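Local coordinates for aspartate-semialdehyde dehydrogenase (Cryptococcus neoformans var. neoformans JEC21, PDB 5CEF), which catalyses the NADPH-dependent reductive dephosphorylation of 4-phospho-L-aspartate to its semialdehyde, the second step toward methionine and threonine, at residues Thr184-Ser189 and Ala246-Val251. Sequence-based numbering, arbitrary orientation.
Sequences TLQAIS and ATCTRV
Gln186 and Arg250 pair across two parallel strands, and Gln186 is held by backbone bonds to the two residues flanking Arg250: its N donates to Thr249 O (2.8 Å) and its O accepts from Val251 N (2.9 Å). On the face shared by Thr184, Gln186, Cys248 and Arg250, the glutamine runs out extended beyond CG, and its OE1 receives the hydroxyl of Thr184 on an in-plane lone pair (OG1 to OE1, 2.6 Å). Cys248 rests its CB and SG against both oxygens, with SG 3.6 Å from Gln186 OE1. The arginine chain, bent at chi2 and chi3 (85° and 68°), folds back across the neighbouring strand end, where NH1 donates a hydrogen bond to Ala187 O (3.0 Å), near the guanidinium edge. On the face of Leu185 and Thr249, Val251, just past the strand, lays CG1 4.0 Å from Leu185 CB. Beside them, Thr249 OG1, held between its backbone N and carbonyl carbon (chi1 73°), donates in plane to Thr184 O at 2.7 Å, an oxygen that also takes Thr249 N from above its plane. Within the chain, strand 243-250 is outermost in the mixed sheet of the dimerisation domain, next to strand 177-186, whose other neighbour is 257-265 with the predicted proton acceptor His257. Helix 158-174 touches Thr184 and Gln186, helix 212-224 touches Cys248, with Glu212 OE2 hydrogen-bonding Gln186 NE2, while Leu185, Thr249 and Val251 pack on a second subunit.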
ATOM      1  N   THR A 184      19.564  -0.748   2.585  1.00 24.29           N
ATOM      2  CA  THR A 184      18.657   0.332   2.250  1.00 24.65           C
ATOM      3  C   THR A 184      17.242  -0.163   1.977  1.00 27.25           C
ATOM      4  O   THR A 184      17.021  -1.302   1.528  1.00 24.87           O
ATOM      5  CB  THR A 184      19.100   1.146   1.017  1.00 25.07           C
ATOM      6  OG1 THR A 184      19.037   0.328  -0.147  1.00 26.41           O
ATOM      7  CG2 THR A 184      20.492   1.656   1.191  1.00 24.30           C
ATOM      8  N   LEU A 185      16.288   0.724   2.284  1.00 26.66           N
ATOM      9  CA  LEU A 185      14.896   0.549   1.957  1.00 25.43           C
ATOM     10  C   LEU A 185      14.503   1.770   1.139  1.00 25.00           C
ATOM     11  O   LEU A 185      14.223   2.845   1.676  1.00 23.99           O
ATOM     12  CB  LEU A 185      14.049   0.445   3.215  1.00 26.72           C
ATOM     13  CG  LEU A 185      14.145  -0.808   4.073  1.00 27.55           C
ATOM     14  CD1 LEU A 185      15.507  -0.928   4.705  1.00 31.80           C
ATOM     15  CD2 LEU A 185      13.107  -0.785   5.189  1.00 26.38           C
ATOM     16  N   GLN A 186      14.474   1.607  -0.176  1.00 24.91           N
ATOM     17  CA  GLN A 186      14.354   2.730  -1.066  1.00 24.75           C
ATOM     18  C   GLN A 186      12.932   2.884  -1.562  1.00 23.20           C
ATOM     19  O   GLN A 186      12.284   1.938  -1.910  1.00 22.50           O
ATOM     20  CB  GLN A 186      15.411   2.614  -2.192  1.00 25.06           C
ATOM     21  CG  GLN A 186      16.826   2.535  -1.590  1.00 26.20           C
ATOM     22  CD  GLN A 186      17.966   2.400  -2.590  1.00 26.26           C
ATOM     23  OE1 GLN A 186      18.991   1.768  -2.290  1.00 27.15           O
ATOM     24  NE2 GLN A 186      17.819   3.005  -3.741  1.00 26.03           N
ATOM     25  N   ALA A 187      12.474   4.123  -1.551  1.00 23.87           N
ATOM     26  CA  ALA A 187      11.196   4.527  -2.070  1.00 25.07           C
ATOM     27  C   ALA A 187      11.181   4.424  -3.564  1.00 23.30           C
ATOM     28  O   ALA A 187      12.228   4.307  -4.176  1.00 23.23           O
ATOM     29  CB  ALA A 187      10.896   5.969  -1.630  1.00 25.20           C
ATOM     30  N   ILE A 188       9.991   4.594  -4.134  1.00 25.08           N
ATOM     31  CA  ILE A 188       9.790   4.467  -5.596  1.00 29.25           C
ATOM     32  C   ILE A 188      10.016   5.748  -6.402  1.00 29.84           C
ATOM     33  O   ILE A 188      10.329   5.648  -7.549  1.00 31.07           O
ATOM     34  CB  ILE A 188       8.393   3.871  -5.969  1.00 29.10           C
ATOM     35  CG1 ILE A 188       7.239   4.809  -5.640  1.00 30.55           C
ATOM     36  CG2 ILE A 188       8.137   2.591  -5.198  1.00 31.19           C
ATOM     37  CD1 ILE A 188       6.736   5.573  -6.819  1.00 34.11           C
ATOM     38  N   SER A 189       9.893   6.934  -5.819  1.00 34.14           N
ATOM     39  CA  SER A 189      10.411   8.176  -6.469  1.00 36.54           C
ATOM     40  C   SER A 189      11.816   8.098  -7.108  1.00 40.11           C
ATOM     41  O   SER A 189      12.070   8.716  -8.134  1.00 35.26           O
ATOM     42  CB  SER A 189      10.466   9.282  -5.447  1.00 35.36           C
ATOM     43  OG  SER A 189       9.245   9.932  -5.486  1.00 36.25           O
ATOM     44  N   ALA A 246      26.860  -3.498   1.065  1.00 28.06           N
ATOM     45  CA  ALA A 246      25.489  -3.043   0.977  1.00 29.48           C
ATOM     46  C   ALA A 246      24.494  -4.087   0.427  1.00 29.67           C
ATOM     47  O   ALA A 246      24.835  -4.926  -0.409  1.00 29.93           O
ATOM     48  CB  ALA A 246      25.439  -1.825   0.079  1.00 29.41           C
ATOM     49  N   THR A 247      23.251  -3.990   0.886  1.00 28.33           N
ATOM     50  CA  THR A 247      22.136  -4.649   0.255  1.00 27.82           C
ATOM     51  C   THR A 247      21.097  -3.559   0.047  1.00 27.31           C
ATOM     52  O   THR A 247      20.827  -2.792   0.967  1.00 23.34           O
ATOM     53  CB  THR A 247      21.558  -5.723   1.160  1.00 31.15           C
ATOM     54  OG1 THR A 247      22.574  -6.633   1.606  1.00 31.13           O
ATOM     55  CG2 THR A 247      20.536  -6.488   0.419  1.00 35.46           C
ATOM     56  N   CYS A 248      20.554  -3.449  -1.164  1.00 25.72           N
ATOM     57  CA  CYS A 248      19.653  -2.357  -1.510  1.00 24.39           C
ATOM     58  C   CYS A 248      18.330  -2.920  -1.913  1.00 25.44           C
ATOM     59  O   CYS A 248      18.252  -3.813  -2.769  1.00 25.75           O
ATOM     60  CB  CYS A 248      20.212  -1.547  -2.656  1.00 25.04           C
ATOM     61  SG  CYS A 248      21.687  -0.612  -2.194  1.00 26.03           S
ATOM     62  N   THR A 249      17.265  -2.477  -1.245  1.00 26.68           N
ATOM     63  CA  THR A 249      15.942  -3.012  -1.523  1.00 26.16           C
ATOM     64  C   THR A 249      15.018  -1.897  -1.900  1.00 27.38           C
ATOM     65  O   THR A 249      15.268  -0.742  -1.572  1.00 28.57           O
ATOM     66  CB  THR A 249      15.347  -3.724  -0.326  1.00 24.66           C
ATOM     67  OG1 THR A 249      14.970  -2.753   0.642  1.00 26.40           O
ATOM     68  CG2 THR A 249      16.327  -4.654   0.270  1.00 23.79           C
ATOM     69  N   ARG A 250      13.934  -2.258  -2.579  1.00 26.72           N
ATOM     70  CA  ARG A 250      12.866  -1.322  -2.887  1.00 26.19           C
ATOM     71  C   ARG A 250      11.648  -1.675  -2.033  1.00 25.36           C
ATOM     72  O   ARG A 250      11.329  -2.845  -1.891  1.00 24.31           O
ATOM     73  CB  ARG A 250      12.505  -1.414  -4.339  1.00 26.06           C
ATOM     74  CG  ARG A 250      11.456  -0.422  -4.777  1.00 26.82           C
ATOM     75  CD  ARG A 250      12.115   0.888  -5.128  1.00 27.06           C
ATOM     76  NE  ARG A 250      12.947   0.760  -6.331  1.00 28.67           N
ATOM     77  CZ  ARG A 250      13.799   1.709  -6.737  1.00 32.23           C
ATOM     78  NH1 ARG A 250      14.001   2.821  -6.012  1.00 33.29           N
ATOM     79  NH2 ARG A 250      14.493   1.548  -7.849  1.00 30.22           N
ATOM     80  N   VAL A 251      10.972  -0.659  -1.496  1.00 23.82           N
ATOM     81  CA  VAL A 251       9.796  -0.857  -0.650  1.00 24.10           C
ATOM     82  C   VAL A 251       8.657  -0.002  -1.197  1.00 25.59           C
ATOM     83  O   VAL A 251       8.883   0.903  -1.976  1.00 23.30           O
ATOM     84  CB  VAL A 251      10.077  -0.462   0.799  1.00 25.21           C
ATOM     85  CG1 VAL A 251      11.044  -1.436   1.445  1.00 25.39           C
ATOM     86  CG2 VAL A 251      10.638   0.960   0.901  1.00 24.54           C
TER